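Reducing end xylose-releasing exo-oligoxylanase (Bacillus halodurans, PDB 1WU4) hydrolyses xylooligosaccharides of three or more units, releasing xylose from the reducing end with inversion of anomeric configuration. Local coordinates at residues 265-269 against 323-329; 139-143 against 377-381; 53-59 against 89-94; 14-18 against 331-335. The protein carries 1 engineered substitution. All coordinates share one frame; numbering follows the deposited sequence.

Contact 1. Residues 265-269 against 323-329; sequences YRVAA and LIATNAM
Tyr265 carries its ring anti to its own carbonyl carbon (chi1 -55°), and Leu323 sends CG anti to the backbone N (chi1 177°). These two torsions lay the ring over the leucine. Leu323 CB sits 4.0 Å from the centroid of the Tyr265 ring, a CH-pi contact over the face. Leu323 CD1 comes over the same face and reaches Tyr265 CD1 at 3.6 Å. The two side chains cross at about a right angle. The hydroxyl of Tyr265 is hydrogen-bonded to Ser317 OG.

One turn on, Thr326 CB lies against Tyr265 O at 3.0 Å. The CG2 methyl of Thr326 lies 4.1 Å from Ala269 CB. The small alanines let the backbones come close, with the short axes 7.3 Å apart at 26°. Ala268 CB rests against Thr326 O. Met329, extended beyond CG, passes its sulfur by Ala269, with SD 3.8 Å from Ala269 CB.

A water lies between the helices, among buried residues. It is within hydrogen-bonding distance of Tyr265 O (3.0 Å) and Asn327 OD1 (2.8 Å). Its two protons are probably shared among more acceptors than these. Polar atoms on both helices thus meet at one water.

Arg266 points away from this interface. It pairs with Glu70, the probable proton donor, and hydrogen-bonds to Ser197, while its NE holds the carbonyl of Asp263, the probable proton acceptor. The contact is near-parallel helix packing in the (alpha/alpha)6 barrel of glycoside hydrolase family 8, beside the probable catalytic pair that Arg266 reaches.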
# COMPACT_ATOMS: atom_id res chain seq x y z
N TYR A 265 -2.39 2.02 -9.99
CA TYR A 265 -3.54 2.60 -9.31
C TYR A 265 -3.22 3.11 -7.91
O TYR A 265 -3.78 4.11 -7.47
CB TYR A 265 -4.67 1.57 -9.24
CG TYR A 265 -5.09 1.00 -10.58
CD1 TYR A 265 -4.73 1.61 -11.78
CD2 TYR A 265 -5.88 -0.16 -10.65
CE1 TYR A 265 -5.13 1.09 -13.01
CE2 TYR A 265 -6.28 -0.68 -11.87
CZ TYR A 265 -5.91 -0.06 -13.04
OH TYR A 265 -6.31 -0.58 -14.25
N ARG A 266 -2.31 2.43 -7.23
CA ARG A 266 -1.96 2.81 -5.87
C ARG A 266 -1.23 4.14 -5.73
O ARG A 266 -1.21 4.72 -4.64
CB ARG A 266 -1.15 1.69 -5.22
CG ARG A 266 -1.95 0.40 -5.13
CD ARG A 266 -1.11 -0.78 -4.70
NE ARG A 266 -0.06 -1.08 -5.67
CZ ARG A 266 0.62 -2.22 -5.70
NH1 ARG A 266 0.35 -3.18 -4.82
NH2 ARG A 266 1.56 -2.40 -6.61
N VAL A 267 -0.64 4.63 -6.81
CA VAL A 267 0.06 5.91 -6.76
C VAL A 267 -0.86 7.03 -6.27
O VAL A 267 -0.50 7.79 -5.37
CB VAL A 267 0.65 6.27 -8.14
CG1 VAL A 267 1.18 7.70 -8.13
CG2 VAL A 267 1.78 5.30 -8.48
N ALA A 268 -2.06 7.13 -6.84
CA ALA A 268 -3.00 8.18 -6.42
C ALA A 268 -3.36 8.03 -4.94
O ALA A 268 -3.46 9.01 -4.21
CB ALA A 268 -4.26 8.12 -7.27
N ALA A 269 -3.57 6.79 -4.51
CA ALA A 269 -3.91 6.52 -3.11
C ALA A 269 -2.78 6.93 -2.18
O ALA A 269 -3.01 7.55 -1.14
CB ALA A 269 -4.24 5.05 -2.91
N LEU A 323 -9.35 0.79 -9.15
CA LEU A 323 -9.00 2.07 -9.74
C LEU A 323 -9.91 3.17 -9.17
O LEU A 323 -9.43 4.24 -8.79
CB LEU A 323 -9.11 2.00 -11.27
CG LEU A 323 -8.83 3.28 -12.06
CD1 LEU A 323 -7.53 3.93 -11.61
CD2 LEU A 323 -8.78 2.95 -13.55
N ILE A 324 -11.21 2.90 -9.11
CA ILE A 324 -12.17 3.86 -8.57
C ILE A 324 -11.79 4.21 -7.13
O ILE A 324 -11.76 5.38 -6.75
CB ILE A 324 -13.61 3.28 -8.58
CG1 ILE A 324 -14.11 3.18 -10.02
CG2 ILE A 324 -14.54 4.14 -7.73
CD1 ILE A 324 -15.46 2.50 -10.15
N ALA A 325 -11.51 3.19 -6.32
CA ALA A 325 -11.14 3.40 -4.93
C ALA A 325 -9.89 4.26 -4.77
O ALA A 325 -9.86 5.17 -3.94
CB ALA A 325 -10.94 2.06 -4.23
N THR A 326 -8.86 3.98 -5.56
CA THR A 326 -7.63 4.74 -5.44
C THR A 326 -7.79 6.18 -5.91
O THR A 326 -7.25 7.10 -5.29
CB THR A 326 -6.46 4.08 -6.20
OG1 THR A 326 -6.78 3.97 -7.59
CG2 THR A 326 -6.16 2.70 -5.63
N ASN A 327 -8.55 6.39 -6.99
CA ASN A 327 -8.76 7.75 -7.47
C ASN A 327 -9.52 8.56 -6.43
O ASN A 327 -9.27 9.75 -6.25
CB ASN A 327 -9.53 7.75 -8.80
CG ASN A 327 -8.65 7.38 -9.98
OD1 ASN A 327 -7.42 7.38 -9.88
ND2 ASN A 327 -9.28 7.09 -11.11
N ALA A 328 -10.46 7.91 -5.74
CA ALA A 328 -11.23 8.58 -4.70
C ALA A 328 -10.33 8.91 -3.51
O ALA A 328 -10.40 10.01 -2.95
CB ALA A 328 -12.40 7.71 -4.26
N MET A 329 -9.49 7.96 -3.11
CA MET A 329 -8.58 8.18 -1.99
C MET A 329 -7.64 9.33 -2.32
O MET A 329 -7.21 10.08 -1.44
CB MET A 329 -7.79 6.90 -1.70
CG MET A 329 -6.86 6.98 -0.49
SD MET A 329 -6.49 5.33 0.12
CE MET A 329 -4.96 5.63 1.02
O HOH W 1 -5.22 5.65 -9.66

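Contact 2. Residues 139-143 against 377-381; sequences FASHR and KIWFP
Arg143 lays its guanidinium flat on the indole of Trp379. The planes are 3° apart and the centres 3.5 Å apart, so this is a stack with cation-pi character. CZ stands over the six-membered ring. A bend at chi3 (73°) turns the end of the arginine chain across the indole, and its CD also rests on that face, 3.7 Å from the centroid of the six-membered ring of Trp379. Lys377 CB covers the opposite face of the indole.

Trp379 turns an edge to Phe139. The five-membered ring meets the phenyl face in a T-shaped pair, with centroids 5.2 Å apart. Phe139 CE1 also comes within 3.4 Å of Trp379 N, which lies over the phenyl face.

His142 holds CG anti to its carbonyl carbon (chi1 -58°). This brings ND1 to the backbone of the 377-381 segment. ND1 donates to Trp379 O at 2.6 Å, a short and fairly straight bond in the imidazole plane. Pro381 CG lies over the imidazole face, 3.5 Å from the centroid of the His142 ring, in a CH-pi contact.

The indole NE1 hydrogen-bonds to Gln81 OE1, and Arg143 NH1 to Val80 O, so both stacked groups are also tied to helix 69-81. Losing the indole to an alanine would probably leave the Arg143 guanidinium without its flat support, Gln81 OE1 without the NE1 donor and the Phe139 face without its edge partner. The last modelled residues are therefore fastened to helix 127-144 by pi contacts and one histidine bond. The donor role of ND1 fixes a proton on that nitrogen. The arginine cation rests on the indole pi cloud, which probably offsets its partial burial.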
# COMPACT_ATOMS: atom_id res chain seq x y z
N PHE A 139 3.12 0.19 14.31
CA PHE A 139 1.80 0.58 14.81
C PHE A 139 1.30 -0.41 15.86
O PHE A 139 0.72 -0.01 16.87
CB PHE A 139 0.79 0.67 13.66
CG PHE A 139 0.97 1.86 12.76
CD1 PHE A 139 1.82 2.91 13.10
CD2 PHE A 139 0.25 1.95 11.57
CE1 PHE A 139 1.94 4.04 12.27
CE2 PHE A 139 0.37 3.06 10.73
CZ PHE A 139 1.21 4.11 11.08
N ALA A 140 1.53 -1.70 15.63
CA ALA A 140 1.11 -2.73 16.58
C ALA A 140 1.82 -2.51 17.92
O ALA A 140 1.20 -2.58 18.98
CB ALA A 140 1.44 -4.11 16.03
N SER A 141 3.12 -2.26 17.86
CA SER A 141 3.89 -2.02 19.07
C SER A 141 3.33 -0.83 19.84
O SER A 141 3.18 -0.87 21.06
CB SER A 141 5.35 -1.74 18.72
OG SER A 141 6.11 -1.43 19.87
N HIS A 142 3.00 0.23 19.12
CA HIS A 142 2.49 1.45 19.73
C HIS A 142 1.08 1.31 20.32
O HIS A 142 0.78 1.90 21.36
CB HIS A 142 2.55 2.59 18.72
CG HIS A 142 3.93 2.84 18.20
ND1 HIS A 142 4.19 3.61 17.09
CD2 HIS A 142 5.14 2.39 18.63
CE1 HIS A 142 5.49 3.63 16.86
NE2 HIS A 142 6.09 2.90 17.78
N ARG A 143 0.22 0.53 19.67
CA ARG A 143 -1.14 0.36 20.17
C ARG A 143 -1.25 -0.69 21.27
O ARG A 143 -1.97 -0.49 22.24
CB ARG A 143 -2.09 -0.05 19.04
CG ARG A 143 -2.29 0.96 17.93
CD ARG A 143 -3.63 0.74 17.22
NE ARG A 143 -4.75 1.16 18.06
CZ ARG A 143 -6.01 1.25 17.65
NH1 ARG A 143 -6.33 0.94 16.40
NH2 ARG A 143 -6.95 1.67 18.48
N LYS A 377 -4.99 6.04 10.39
CA LYS A 377 -4.16 6.88 11.23
C LYS A 377 -2.74 6.43 11.51
O LYS A 377 -2.34 5.30 11.23
CB LYS A 377 -4.86 7.08 12.58
CG LYS A 377 -6.30 7.55 12.49
CD LYS A 377 -6.91 7.70 13.88
CE LYS A 377 -8.36 8.14 13.82
NZ LYS A 377 -8.96 8.26 15.18
N ILE A 378 -1.98 7.36 12.08
CA ILE A 378 -0.61 7.11 12.49
C ILE A 378 -0.75 6.79 13.97
O ILE A 378 -1.40 7.53 14.72
CB ILE A 378 0.26 8.38 12.34
CG1 ILE A 378 0.34 8.79 10.87
CG2 ILE A 378 1.66 8.11 12.89
CD1 ILE A 378 1.04 10.11 10.64
N TRP A 379 -0.19 5.67 14.39
CA TRP A 379 -0.25 5.28 15.79
C TRP A 379 1.12 5.52 16.41
O TRP A 379 2.09 4.84 16.08
CB TRP A 379 -0.70 3.82 15.90
CG TRP A 379 -2.08 3.65 15.35
CD1 TRP A 379 -2.43 3.31 14.07
CD2 TRP A 379 -3.31 3.98 16.02
NE1 TRP A 379 -3.79 3.41 13.90
CE2 TRP A 379 -4.36 3.82 15.08
CE3 TRP A 379 -3.63 4.40 17.32
CZ2 TRP A 379 -5.70 4.07 15.40
CZ3 TRP A 379 -4.96 4.64 17.64
CH2 TRP A 379 -5.98 4.47 16.68
N PHE A 380 1.17 6.53 17.28
CA PHE A 380 2.39 6.95 17.96
C PHE A 380 2.68 6.18 19.24
O PHE A 380 1.78 5.61 19.85
CB PHE A 380 2.29 8.44 18.30
CG PHE A 380 2.22 9.35 17.11
CD1 PHE A 380 3.38 9.85 16.53
CD2 PHE A 380 0.99 9.71 16.56
CE1 PHE A 380 3.32 10.71 15.43
CE2 PHE A 380 0.92 10.56 15.46
CZ PHE A 380 2.09 11.06 14.90
N PRO A 381 3.95 6.18 19.67
CA PRO A 381 4.36 5.48 20.89
C PRO A 381 3.66 6.08 22.11
O PRO A 381 3.17 7.22 22.00
CB PRO A 381 5.87 5.71 20.93
CG PRO A 381 6.24 5.84 19.49
CD PRO A 381 5.13 6.70 18.95

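Contact 3. Residues 53-59 against 89-94; sequences GDDLGYL and DRIWNW
Gly53 O accepts a hydrogen bond from Arg90 NH1 at 3.0 Å; the arginine chain, extended from CG to NE, carries its guanidinium to this turn. The backbone of Asp54 lies over one face of that group. Asp54 OD1 makes a long salt bridge with Arg90 NH2 (3.6 Å). Asp55 uses its backbone: Asn93 ND2 donates to Asp55 O at 3.0 Å, from above the carbonyl plane. A water joins Asp55 OD1 to the same ND2. Leu56 O takes a second bond from Arg90 NH1, at 2.9 Å and in the guanidinium plane. Leu56 CD2 packs on Trp94 CB. Gly57 passes close over the helix, and its O receives a CA-H...O contact from Ile91. Tyr58 sets its CB over the five-membered ring of Trp94, 4.2 Å from the centroid. Leu59 CD1 meets Ile91 CD1 at 3.5 Å.

Strand 56-59 crosses residues 89-94 of the helix almost perpendicularly, and strand 49-52 pairs with it as an antiparallel hairpin. A leucine in place of Arg90 would probably leave the carbonyls of Gly53 and Leu56 without these donors and let the turn move. One cationic group thus pins the turn, chiefly by hydrogen bonds to two backbone carbonyls, with a long salt bridge added.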
# COMPACT_ATOMS: atom_id res chain seq x y z
N GLY A 53 -7.00 -22.68 12.57
CA GLY A 53 -6.72 -23.05 13.94
C GLY A 53 -7.05 -21.91 14.88
O GLY A 53 -7.97 -21.14 14.62
N ASP A 54 -6.30 -21.78 15.97
CA ASP A 54 -6.54 -20.71 16.93
C ASP A 54 -5.44 -19.67 17.01
O ASP A 54 -5.47 -18.80 17.88
CB ASP A 54 -6.78 -21.30 18.33
CG ASP A 54 -8.26 -21.48 18.63
OD1 ASP A 54 -8.99 -20.47 18.64
OD2 ASP A 54 -8.68 -22.63 18.86
N ASP A 55 -4.46 -19.75 16.11
CA ASP A 55 -3.36 -18.78 16.13
C ASP A 55 -2.82 -18.43 14.75
O ASP A 55 -1.80 -17.76 14.63
CB ASP A 55 -2.22 -19.30 17.01
CG ASP A 55 -1.67 -20.63 16.54
OD1 ASP A 55 -0.69 -21.11 17.15
OD2 ASP A 55 -2.21 -21.19 15.56
N LEU A 56 -3.51 -18.88 13.70
CA LEU A 56 -3.07 -18.60 12.34
C LEU A 56 -4.18 -17.97 11.50
O LEU A 56 -5.36 -18.05 11.85
CB LEU A 56 -2.58 -19.88 11.66
CG LEU A 56 -1.27 -20.47 12.20
CD1 LEU A 56 -1.06 -21.86 11.61
CD2 LEU A 56 -0.11 -19.55 11.85
N GLY A 57 -3.78 -17.35 10.40
CA GLY A 57 -4.73 -16.71 9.51
C GLY A 57 -4.00 -16.10 8.33
O GLY A 57 -2.80 -15.86 8.41
N TYR A 58 -4.71 -15.86 7.24
CA TYR A 58 -4.09 -15.27 6.07
C TYR A 58 -5.08 -14.61 5.14
O TYR A 58 -6.29 -14.84 5.22
CB TYR A 58 -3.31 -16.35 5.29
CG TYR A 58 -4.16 -17.51 4.80
CD1 TYR A 58 -5.03 -17.36 3.72
CD2 TYR A 58 -4.07 -18.77 5.40
CE1 TYR A 58 -5.81 -18.43 3.26
CE2 TYR A 58 -4.84 -19.84 4.95
CZ TYR A 58 -5.70 -19.67 3.88
OH TYR A 58 -6.46 -20.72 3.43
N LEU A 59 -4.57 -13.74 4.27
CA LEU A 59 -5.41 -13.10 3.27
C LEU A 59 -5.11 -13.86 2.00
O LEU A 59 -3.94 -14.06 1.64
CB LEU A 59 -5.06 -11.62 3.09
CG LEU A 59 -5.90 -10.67 3.95
CD1 LEU A 59 -5.44 -10.78 5.40
CD2 LEU A 59 -5.77 -9.24 3.45
N ASP A 89 -2.13 -10.76 14.87
CA ASP A 89 -1.24 -11.83 15.30
C ASP A 89 -1.39 -13.12 14.49
O ASP A 89 -0.40 -13.80 14.21
CB ASP A 89 -1.44 -12.12 16.79
CG ASP A 89 -0.87 -11.03 17.67
OD1 ASP A 89 -1.13 -11.06 18.90
OD2 ASP A 89 -0.16 -10.15 17.15
N ARG A 90 -2.62 -13.45 14.11
CA ARG A 90 -2.84 -14.65 13.31
C ARG A 90 -2.12 -14.52 11.97
O ARG A 90 -1.46 -15.46 11.51
CB ARG A 90 -4.34 -14.87 13.07
CG ARG A 90 -5.08 -15.52 14.24
CD ARG A 90 -6.58 -15.54 13.97
NE ARG A 90 -7.35 -16.21 15.02
CZ ARG A 90 -7.49 -17.53 15.12
NH1 ARG A 90 -6.92 -18.34 14.23
NH2 ARG A 90 -8.21 -18.04 16.10
N ILE A 91 -2.23 -13.35 11.34
CA ILE A 91 -1.59 -13.10 10.05
C ILE A 91 -0.07 -13.04 10.17
O ILE A 91 0.65 -13.66 9.37
CB ILE A 91 -2.10 -11.78 9.44
CG1 ILE A 91 -3.60 -11.88 9.14
CG2 ILE A 91 -1.33 -11.46 8.16
CD1 ILE A 91 -4.24 -10.57 8.71
N TRP A 92 0.43 -12.30 11.15
CA TRP A 92 1.87 -12.17 11.35
C TRP A 92 2.49 -13.52 11.68
O TRP A 92 3.58 -13.84 11.22
CB TRP A 92 2.13 -11.15 12.46
CG TRP A 92 3.58 -10.94 12.80
CD1 TRP A 92 4.13 -10.94 14.05
CD2 TRP A 92 4.66 -10.67 11.90
NE1 TRP A 92 5.47 -10.68 13.99
CE2 TRP A 92 5.83 -10.51 12.67
CE3 TRP A 92 4.76 -10.54 10.50
CZ2 TRP A 92 7.08 -10.23 12.11
CZ3 TRP A 92 6.00 -10.25 9.94
CH2 TRP A 92 7.15 -10.10 10.75
N ASN A 93 1.78 -14.33 12.47
CA ASN A 93 2.28 -15.64 12.84
C ASN A 93 2.42 -16.52 11.59
O ASN A 93 3.43 -17.20 11.41
CB ASN A 93 1.33 -16.30 13.85
CG ASN A 93 1.91 -17.56 14.45
OD1 ASN A 93 3.09 -17.62 14.78
ND2 ASN A 93 1.07 -18.58 14.61
N TRP A 94 1.41 -16.50 10.72
CA TRP A 94 1.44 -17.29 9.49
C TRP A 94 2.60 -16.81 8.62
O TRP A 94 3.33 -17.60 8.03
CB TRP A 94 0.13 -17.11 8.71
CG TRP A 94 -0.17 -18.20 7.71
CD1 TRP A 94 -0.99 -19.28 7.90
CD2 TRP A 94 0.29 -18.28 6.35
NE1 TRP A 94 -1.06 -20.03 6.75
CE2 TRP A 94 -0.29 -19.44 5.78
CE3 TRP A 94 1.14 -17.49 5.56
CZ2 TRP A 94 -0.05 -19.83 4.46
CZ3 TRP A 94 1.38 -17.88 4.24
CH2 TRP A 94 0.78 -19.04 3.71
O HOH W 2 1.78 -21.03 15.91

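Contact 4. Residues 14-18 against 331-335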
# COMPACT_ATOMS: atom_id res chain seq x y z
N TYR A 14 -7.61 13.76 11.87
CA TYR A 14 -7.72 13.22 10.52
C TYR A 14 -8.98 13.68 9.82
O TYR A 14 -10.07 13.65 10.39
CB TYR A 14 -7.66 11.69 10.59
CG TYR A 14 -6.35 11.20 11.16
CD1 TYR A 14 -5.30 10.82 10.33
CD2 TYR A 14 -6.13 11.20 12.54
CE1 TYR A 14 -4.07 10.45 10.85
CE2 TYR A 14 -4.90 10.84 13.07
CZ TYR A 14 -3.87 10.47 12.22
OH TYR A 14 -2.64 10.12 12.74
N ARG A 15 -8.82 14.09 8.57
CA ARG A 15 -9.95 14.58 7.79
C ARG A 15 -10.91 13.46 7.41
O ARG A 15 -10.50 12.41 6.91
CB ARG A 15 -9.45 15.27 6.52
CG ARG A 15 -10.55 15.93 5.70
CD ARG A 15 -10.05 16.35 4.33
NE ARG A 15 -8.91 17.26 4.41
CZ ARG A 15 -8.99 18.55 4.74
NH1 ARG A 15 -10.17 19.09 5.02
NH2 ARG A 15 -7.89 19.29 4.79
N ASN A 16 -12.19 13.69 7.66
CA ASN A 16 -13.24 12.75 7.29
C ASN A 16 -13.80 13.39 6.03
O ASN A 16 -14.74 14.20 6.09
CB ASN A 16 -14.33 12.68 8.36
CG ASN A 16 -15.38 11.64 8.06
OD1 ASN A 16 -15.59 11.26 6.90
ND2 ASN A 16 -16.07 11.17 9.10
N LEU A 17 -13.21 13.07 4.89
CA LEU A 17 -13.64 13.66 3.63
C LEU A 17 -15.06 13.29 3.26
O LEU A 17 -15.77 14.09 2.67
CB LEU A 17 -12.66 13.30 2.51
CG LEU A 17 -12.78 14.14 1.23
CD1 LEU A 17 -12.76 15.63 1.56
CD2 LEU A 17 -11.63 13.78 0.30
N PHE A 18 -15.49 12.08 3.61
CA PHE A 18 -16.87 11.69 3.31
C PHE A 18 -17.81 12.69 3.99
O PHE A 18 -18.76 13.18 3.38
CB PHE A 18 -17.20 10.29 3.86
CG PHE A 18 -16.64 9.15 3.07
CD1 PHE A 18 -16.86 9.05 1.70
CD2 PHE A 18 -15.95 8.12 3.71
CE1 PHE A 18 -16.41 7.94 0.98
CE2 PHE A 18 -15.50 7.01 3.00
CZ PHE A 18 -15.72 6.92 1.64
N SER A 331 -8.34 12.01 -3.60
CA SER A 331 -8.98 13.29 -3.30
C SER A 331 -8.47 13.93 -2.01
O SER A 331 -8.62 15.14 -1.82
CB SER A 331 -10.50 13.11 -3.21
OG SER A 331 -11.04 12.75 -4.47
N LEU A 332 -7.86 13.15 -1.13
CA LEU A 332 -7.33 13.70 0.12
C LEU A 332 -6.20 14.69 -0.18
O LEU A 332 -5.85 15.51 0.67
CB LEU A 332 -6.83 12.58 1.03
CG LEU A 332 -7.91 11.73 1.70
CD1 LEU A 332 -7.28 10.48 2.30
CD2 LEU A 332 -8.62 12.54 2.78
N ALA A 333 -5.63 14.60 -1.38
CA ALA A 333 -4.54 15.49 -1.78
C ALA A 333 -5.04 16.68 -2.60
O ALA A 333 -4.25 17.54 -3.00
CB ALA A 333 -3.50 14.71 -2.57
N SER A 334 -6.35 16.73 -2.85
CA SER A 334 -6.93 17.84 -3.61
C SER A 334 -8.40 17.94 -3.22
O SER A 334 -9.29 17.74 -4.05
CB SER A 334 -6.80 17.60 -5.11
OG SER A 334 -7.12 18.77 -5.84
N VAL A 335 -8.65 18.26 -1.96
CA VAL A 335 -10.01 18.35 -1.45
C VAL A 335 -10.89 19.37 -2.16
O VAL A 335 -12.11 19.24 -2.17
CB VAL A 335 -10.01 18.64 0.07
CG1 VAL A 335 -9.27 17.53 0.80
CG2 VAL A 335 -9.38 19.98 0.34
O HOH W 3 -6.89 15.76 3.23
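Ser331 CB takes the first touch, from Leu17 CD2 at 3.7 Å. The serine hydroxyl is turned to other partners, Gln292 and Ala340 O. Leu332 follows with its CD2 methyl, which meets Leu17 CD2 at 4.1 Å. Leu17 holds CG anti to the backbone N (chi1 -165°); with this torsion CD2 rests on Ser331 and Leu332, and CD1 on Val335. Leu332 also uses its carbonyl. A water donates to Leu332 O at 2.8 Å and accepts from Arg15 NE, also at 2.8 Å. The water lies at the edge of the guanidinium, in its plane.

Residues 331-333 are part of a 3-10 segment that follows helix 320-329, and the chain then leads toward helix 340-348, so this is a link between two helices of the (alpha/alpha)6 barrel. The N-terminal segment lies across this link. Asn16 is the N-cap of helix 17-20, its OD1 accepting from Lys19 N.

The CG1 methyl of Val335 fits between two residues of the N-terminal segment, with Leu17 CD1 at 4.0 Å and Arg15 NE at 3.6 Å. That methyl lies over one face of the Arg15 guanidinium. Arg15 NH1 forms a salt bridge with Glu20, and helix 358-372 flanks the leucines through Leu372 and Ala371.

Overall arrangement
Contact 3 closes before contacts 1 and 2 open, and it is nested inside the loop closed by contact 4. Contact 1 is nested inside the loops closed by contacts 2 and 4, and those two loops cross. Contacts 1 and 4 have centres about 13 Å apart; their segments 323-329 and 331-335 nearly adjoin at the end of helix 320-329. Contacts 2 and 4 touch directly: Tyr14 OH lies 2.9 Å from Ile378 N, a probable hydrogen bond. Contact 3 lies across the chain's centre from contact 1, with centres about 28 Å apart. Together they link barrel helices, a two-stranded hairpin and both ends of the modelled chain.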